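Local coordinates for proton-dependent oligopeptide transporter family protein (Xanthomonas campestris, PDB 6EI3) that probably carries small peptides across the membrane together with protons, as a POT-family member of the major facilitator superfamily, and is captured here in an auto-inhibited state, at residues L337-M340 with L341-F345; Q399-P402 with Y403-T407. All blocks are in the same frame, centred on the assembly; numbering follows the deposited sequence.

Interactions 1 and 2 are each a local contact along a helix, so neither closes a loop. Following the chain, residues 337-345 come first, near the start of helix 334-357; helix 363-389 then intervenes, and residues 399-407 lie at the start of helix 400-424. The two contacts therefore stand in series, neither nested nor crossed, with their centres about 12 Å apart. They meet where Leu338 and Val339 pack on Thr407, Tyr403 and Ala404: Leu338 CB lies 3.5 Å from Thr407 CG2, and Leu338 CD1 packs beside the backbone of Tyr403 and Ala404. Through this seam the first turns of helices 334-357 and 400-424 are joined, and each stretch also carries a leucine that touches bound monoacylglycerol.

Interaction 1 of 2, residues L337-M340 with L341-F345; sequences LLVM and LLIPF. With 78M ((2S)-2,3-dihydroxypropyl(7Z)-pentadec-7-enoate), chain N.
Leu337, Leu338 and Val339 each offer their carbonyl to the amide four residues on, Leu341, Leu342 and Ile343, in successive alpha-helical bonds, the last of them 2.9 Å from Val339 O to Ile343 N. The series breaks at Pro344, whose ring nitrogen carries no hydrogen: Met340 O faces Pro344 CD instead, at 3.0 Å, and the helix kinks here before Phe345 N bonds back to Leu341 O. Val339 and Ile343 lie side by side and point the same way, their CG1 atoms 3.9 Å apart. With CG1 anti to its backbone N (chi1 166°), Val339 sends this branch onward to that meeting; both residues also touch helix 400-424 and Phe513, in what is probably a tag remnant near the C terminus. A looser apolar contact joins Leu337 CG to Leu341 CD1. On the membrane side, a monoacylglycerol chain runs over Leu337, Met340, Leu341 and Pro344. Its C8, an atom of the double bond, lies 3.7 Å from Pro344 CG, and its C9 is 3.5 Å from Met340 O. Farther along, C11 meets Leu341 CD2 at 3.9 Å and C13 meets Leu337 CD1 at 3.8 Å. The side chain of Met340 packs against Trp146, Asn149 and Phe150 of helix 137-165. Main-chain hydrogen bonds thus hold the turns except at the proline, while the lipid is met here chiefly by hydrocarbon, with Met340 O, the carbonyl that the proline leaves without its usual amide partner, also lying beside the acyl chain.

Interaction 2 of 2, residues Q399-P402 with Y403-T407; sequences QILP and YALLT
Leu401 turns its CG away from its own backbone N (chi1 176°), whereas Leu405 sets CG opposite its carbonyl carbon (chi1 -67°); one helical turn apart, the two side chains lie alongside each other, with their CD1 atoms 3.9 Å apart. Tyr403 has a less usual first torsion, -100°, which brings the CD2 edge of its ring to 3.3 Å from Gln399 O, near the ring plane. That same oxygen accepts the Tyr403 amide at 3.0 Å, so one carbonyl meets both the main chain and the ring edge. Further bonds to the carbonyls of Ile400, Leu401 and Pro402 continue the first turns of the helix, and Pro402 fits among them as an acceptor, receiving Leu406 N at 2.9 Å. One turn on, Tyr403 O is gripped twice: Thr407 N and Thr407 OG1 approach it from opposite faces of the carbonyl plane, the hydroxyl at 2.8 Å. Thr407 OG1 is also hydrogen-bonded to Asn335 ND2, linking this turn to helix 334-357. The side-chain NE2 of Gln399 is hydrogen-bonded to Trp313 O and Gln316 OE1, and the ring of Trp313 meets Tyr403 edge-to-face. The beginning of helix 400-424 is consequently set between helix 334-357, touched by Ile400, Tyr403 and Thr407, and helix 363-389, packed by Pro402, Leu405 and Leu406, with helix 312-317 against Pro402 and Leu406.

Interaction 1 of 2, residues L337-M340 with L341-F345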
loop_
_atom_site.group_PDB
_atom_site.type_symbol
_atom_site.label_atom_id
_atom_site.label_comp_id
_atom_site.label_asym_id
_atom_site.label_seq_id
_atom_site.Cartn_x
_atom_site.Cartn_y
_atom_site.Cartn_z
ATOM N N LEU A 337 9.703 -12.811 7.100
ATOM C CA LEU A 337 10.945 -13.448 7.563
ATOM C C LEU A 337 12.145 -12.694 6.970
ATOM O O LEU A 337 13.091 -12.380 7.686
ATOM C CB LEU A 337 11.022 -14.940 7.164
ATOM C CG LEU A 337 12.384 -15.623 7.421
ATOM C CD1 LEU A 337 12.667 -15.773 8.903
ATOM C CD2 LEU A 337 12.500 -16.969 6.707
ATOM N N LEU A 338 12.087 -12.406 5.657
ATOM C CA LEU A 338 13.169 -11.722 4.961
ATOM C C LEU A 338 13.286 -10.246 5.361
ATOM O O LEU A 338 14.390 -9.720 5.394
ATOM C CB LEU A 338 13.068 -11.914 3.438
ATOM C CG LEU A 338 13.459 -13.287 2.916
ATOM C CD1 LEU A 338 12.800 -13.553 1.573
ATOM C CD2 LEU A 338 14.976 -13.443 2.829
ATOM N N VAL A 339 12.177 -9.591 5.710
ATOM C CA VAL A 339 12.226 -8.208 6.193
ATOM C C VAL A 339 13.039 -8.229 7.526
ATOM O O VAL A 339 13.944 -7.410 7.721
ATOM C CB VAL A 339 10.809 -7.595 6.422
ATOM C CG1 VAL A 339 10.887 -6.297 7.243
ATOM C CG2 VAL A 339 10.076 -7.346 5.106
ATOM N N MET A 340 12.716 -9.178 8.423
ATOM C CA MET A 340 13.374 -9.281 9.737
ATOM C C MET A 340 14.838 -9.632 9.631
ATOM O O MET A 340 15.603 -9.197 10.478
ATOM C CB MET A 340 12.630 -10.230 10.690
ATOM C CG MET A 340 11.310 -9.645 11.168
ATOM S SD MET A 340 10.395 -10.682 12.333
ATOM C CE MET A 340 10.048 -12.144 11.314
ATOM N N LEU A 341 15.241 -10.377 8.588
ATOM C CA LEU A 341 16.650 -10.695 8.376
ATOM C C LEU A 341 17.383 -9.525 7.680
ATOM O O LEU A 341 18.501 -9.184 8.072
ATOM C CB LEU A 341 16.811 -11.970 7.511
ATOM C CG LEU A 341 16.445 -13.322 8.149
ATOM C CD1 LEU A 341 16.508 -14.440 7.122
ATOM C CD2 LEU A 341 17.363 -13.650 9.320
ATOM N N LEU A 342 16.757 -8.941 6.629
ATOM C CA LEU A 342 17.360 -7.921 5.758
ATOM C C LEU A 342 17.395 -6.513 6.330
ATOM O O LEU A 342 18.321 -5.787 5.976
ATOM C CB LEU A 342 16.744 -7.909 4.343
ATOM C CG LEU A 342 16.964 -9.200 3.516
ATOM C CD1 LEU A 342 16.111 -9.186 2.237
ATOM C CD2 LEU A 342 18.457 -9.451 3.223
ATOM N N ILE A 343 16.430 -6.110 7.178
ATOM C CA ILE A 343 16.494 -4.799 7.844
ATOM C C ILE A 343 17.850 -4.727 8.645
ATOM O O ILE A 343 18.671 -3.879 8.296
ATOM C CB ILE A 343 15.213 -4.460 8.692
ATOM C CG1 ILE A 343 14.003 -4.031 7.791
ATOM C CG2 ILE A 343 15.487 -3.442 9.826
ATOM C CD1 ILE A 343 14.040 -2.664 7.139
ATOM N N PRO A 344 18.185 -5.651 9.589
ATOM C CA PRO A 344 19.494 -5.549 10.258
ATOM C C PRO A 344 20.673 -5.925 9.365
ATOM O O PRO A 344 21.759 -5.423 9.606
ATOM C CB PRO A 344 19.356 -6.469 11.465
ATOM C CG PRO A 344 18.375 -7.486 11.042
ATOM C CD PRO A 344 17.388 -6.748 10.172
ATOM N N PHE A 345 20.487 -6.777 8.328
ATOM C CA PHE A 345 21.611 -7.057 7.436
ATOM C C PHE A 345 22.033 -5.754 6.723
ATOM O O PHE A 345 23.214 -5.430 6.714
ATOM C CB PHE A 345 21.315 -8.166 6.417
ATOM C CG PHE A 345 22.397 -8.322 5.372
ATOM C CD1 PHE A 345 23.570 -9.016 5.657
ATOM C CD2 PHE A 345 22.233 -7.802 4.091
ATOM C CE1 PHE A 345 24.568 -9.166 4.687
ATOM C CE2 PHE A 345 23.234 -7.951 3.122
ATOM C CZ PHE A 345 24.390 -8.638 3.425
HETATM O O21 78M N . 20.719 -12.939 12.325
HETATM C C20 78M N . 21.882 -12.528 13.032
HETATM C C18 78M N . 21.795 -12.925 14.487
HETATM O O19 78M N . 20.698 -12.257 15.119
HETATM C C17 78M N . 23.078 -12.682 15.252
HETATM O O2 78M N . 23.232 -11.245 15.350
HETATM C C1 78M N . 23.318 -10.691 16.567
HETATM O O1 78M N . 23.280 -11.312 17.598
HETATM C C2 78M N . 23.480 -9.200 16.476
HETATM C C3 78M N . 22.161 -8.439 16.402
HETATM C C4 78M N . 21.545 -8.430 15.006
HETATM C C5 78M N . 20.186 -7.742 14.895
HETATM C C6 78M N . 18.987 -8.549 15.418
HETATM C C7 78M N . 18.625 -9.741 14.580
HETATM C C8 78M N . 17.587 -9.840 13.772
HETATM C C9 78M N . 17.210 -11.028 12.946
HETATM C C10 78M N . 15.775 -11.465 13.223
HETATM C C11 78M N . 15.384 -12.778 12.569
HETATM C C12 78M N . 13.954 -13.218 12.868
HETATM C C13 78M N . 13.607 -14.631 12.417
HETATM C C15 78M N . 13.896 -17.124 12.797
HETATM C C14 78M N . 14.102 -15.733 13.348
#

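Interaction 2 of 2, residues Q399-P402 with Y403-T407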
loop_
_atom_site.group_PDB
_atom_site.type_symbol
_atom_site.label_atom_id
_atom_site.label_comp_id
_atom_site.label_asym_id
_atom_site.label_seq_id
_atom_site.Cartn_x
_atom_site.Cartn_y
_atom_site.Cartn_z
ATOM N N GLN A 399 10.479 -20.261 -5.689
ATOM C CA GLN A 399 9.945 -18.903 -5.386
ATOM C C GLN A 399 10.744 -18.153 -4.289
ATOM O O GLN A 399 10.555 -16.944 -4.151
ATOM C CB GLN A 399 8.455 -18.913 -5.023
ATOM C CG GLN A 399 7.516 -19.349 -6.139
ATOM C CD GLN A 399 6.080 -19.001 -5.827
ATOM O OE1 GLN A 399 5.607 -19.119 -4.679
ATOM N NE2 GLN A 399 5.332 -18.636 -6.866
ATOM N N ILE A 400 11.639 -18.853 -3.531
ATOM C CA ILE A 400 12.535 -18.233 -2.523
ATOM C C ILE A 400 13.393 -17.152 -3.236
ATOM O O ILE A 400 13.580 -16.075 -2.677
ATOM C CB ILE A 400 13.467 -19.288 -1.818
ATOM C CG1 ILE A 400 12.668 -20.248 -0.894
ATOM C CG2 ILE A 400 14.613 -18.596 -1.017
ATOM C CD1 ILE A 400 13.462 -21.541 -0.417
ATOM N N LEU A 401 13.923 -17.463 -4.453
ATOM C CA LEU A 401 14.740 -16.528 -5.251
ATOM C C LEU A 401 13.993 -15.198 -5.501
ATOM O O LEU A 401 14.459 -14.189 -4.978
ATOM C CB LEU A 401 15.271 -17.162 -6.546
ATOM C CG LEU A 401 16.060 -16.256 -7.511
ATOM C CD1 LEU A 401 17.371 -15.752 -6.881
ATOM C CD2 LEU A 401 16.366 -17.001 -8.802
ATOM N N PRO A 402 12.809 -15.147 -6.162
ATOM C CA PRO A 402 12.123 -13.843 -6.284
ATOM C C PRO A 402 11.642 -13.267 -4.948
ATOM O O PRO A 402 11.592 -12.056 -4.845
ATOM C CB PRO A 402 10.976 -14.121 -7.263
ATOM C CG PRO A 402 10.744 -15.607 -7.200
ATOM C CD PRO A 402 12.100 -16.201 -6.931
ATOM N N TYR A 403 11.342 -14.090 -3.915
ATOM C CA TYR A 403 10.974 -13.516 -2.613
ATOM C C TYR A 403 12.160 -12.729 -2.032
ATOM O O TYR A 403 11.969 -11.623 -1.533
ATOM C CB TYR A 403 10.504 -14.587 -1.600
ATOM C CG TYR A 403 8.995 -14.650 -1.511
ATOM C CD1 TYR A 403 8.281 -13.693 -0.792
ATOM C CD2 TYR A 403 8.273 -15.575 -2.257
ATOM C CE1 TYR A 403 6.890 -13.671 -0.800
ATOM C CE2 TYR A 403 6.879 -15.596 -2.232
ATOM C CZ TYR A 403 6.194 -14.641 -1.503
ATOM O OH TYR A 403 4.830 -14.641 -1.503
ATOM N N ALA A 404 13.377 -13.297 -2.115
ATOM C CA ALA A 404 14.600 -12.665 -1.601
ATOM C C ALA A 404 14.871 -11.361 -2.330
ATOM O O ALA A 404 15.103 -10.330 -1.693
ATOM C CB ALA A 404 15.797 -13.613 -1.740
ATOM N N LEU A 405 14.803 -11.402 -3.671
ATOM C CA LEU A 405 15.052 -10.235 -4.508
ATOM C C LEU A 405 14.036 -9.137 -4.240
ATOM O O LEU A 405 14.435 -7.995 -3.989
ATOM C CB LEU A 405 15.077 -10.620 -6.002
ATOM C CG LEU A 405 16.255 -11.511 -6.445
ATOM C CD1 LEU A 405 15.936 -12.229 -7.729
ATOM C CD2 LEU A 405 17.577 -10.701 -6.567
ATOM N N LEU A 406 12.729 -9.500 -4.223
ATOM C CA LEU A 406 11.639 -8.539 -3.992
ATOM C C LEU A 406 11.666 -7.903 -2.589
ATOM O O LEU A 406 11.414 -6.705 -2.472
ATOM C CB LEU A 406 10.265 -9.161 -4.297
ATOM C CG LEU A 406 9.021 -8.278 -4.047
ATOM C CD1 LEU A 406 8.955 -7.076 -5.020
ATOM C CD2 LEU A 406 7.758 -9.098 -4.099
ATOM N N THR A 407 11.932 -8.719 -1.542
ATOM C CA THR A 407 11.998 -8.252 -0.161
ATOM C C THR A 407 13.217 -7.364 0.039
ATOM O O THR A 407 13.134 -6.380 0.791
ATOM C CB THR A 407 11.889 -9.402 0.839
ATOM O OG1 THR A 407 10.717 -10.148 0.491
ATOM C CG2 THR A 407 11.745 -8.887 2.279
#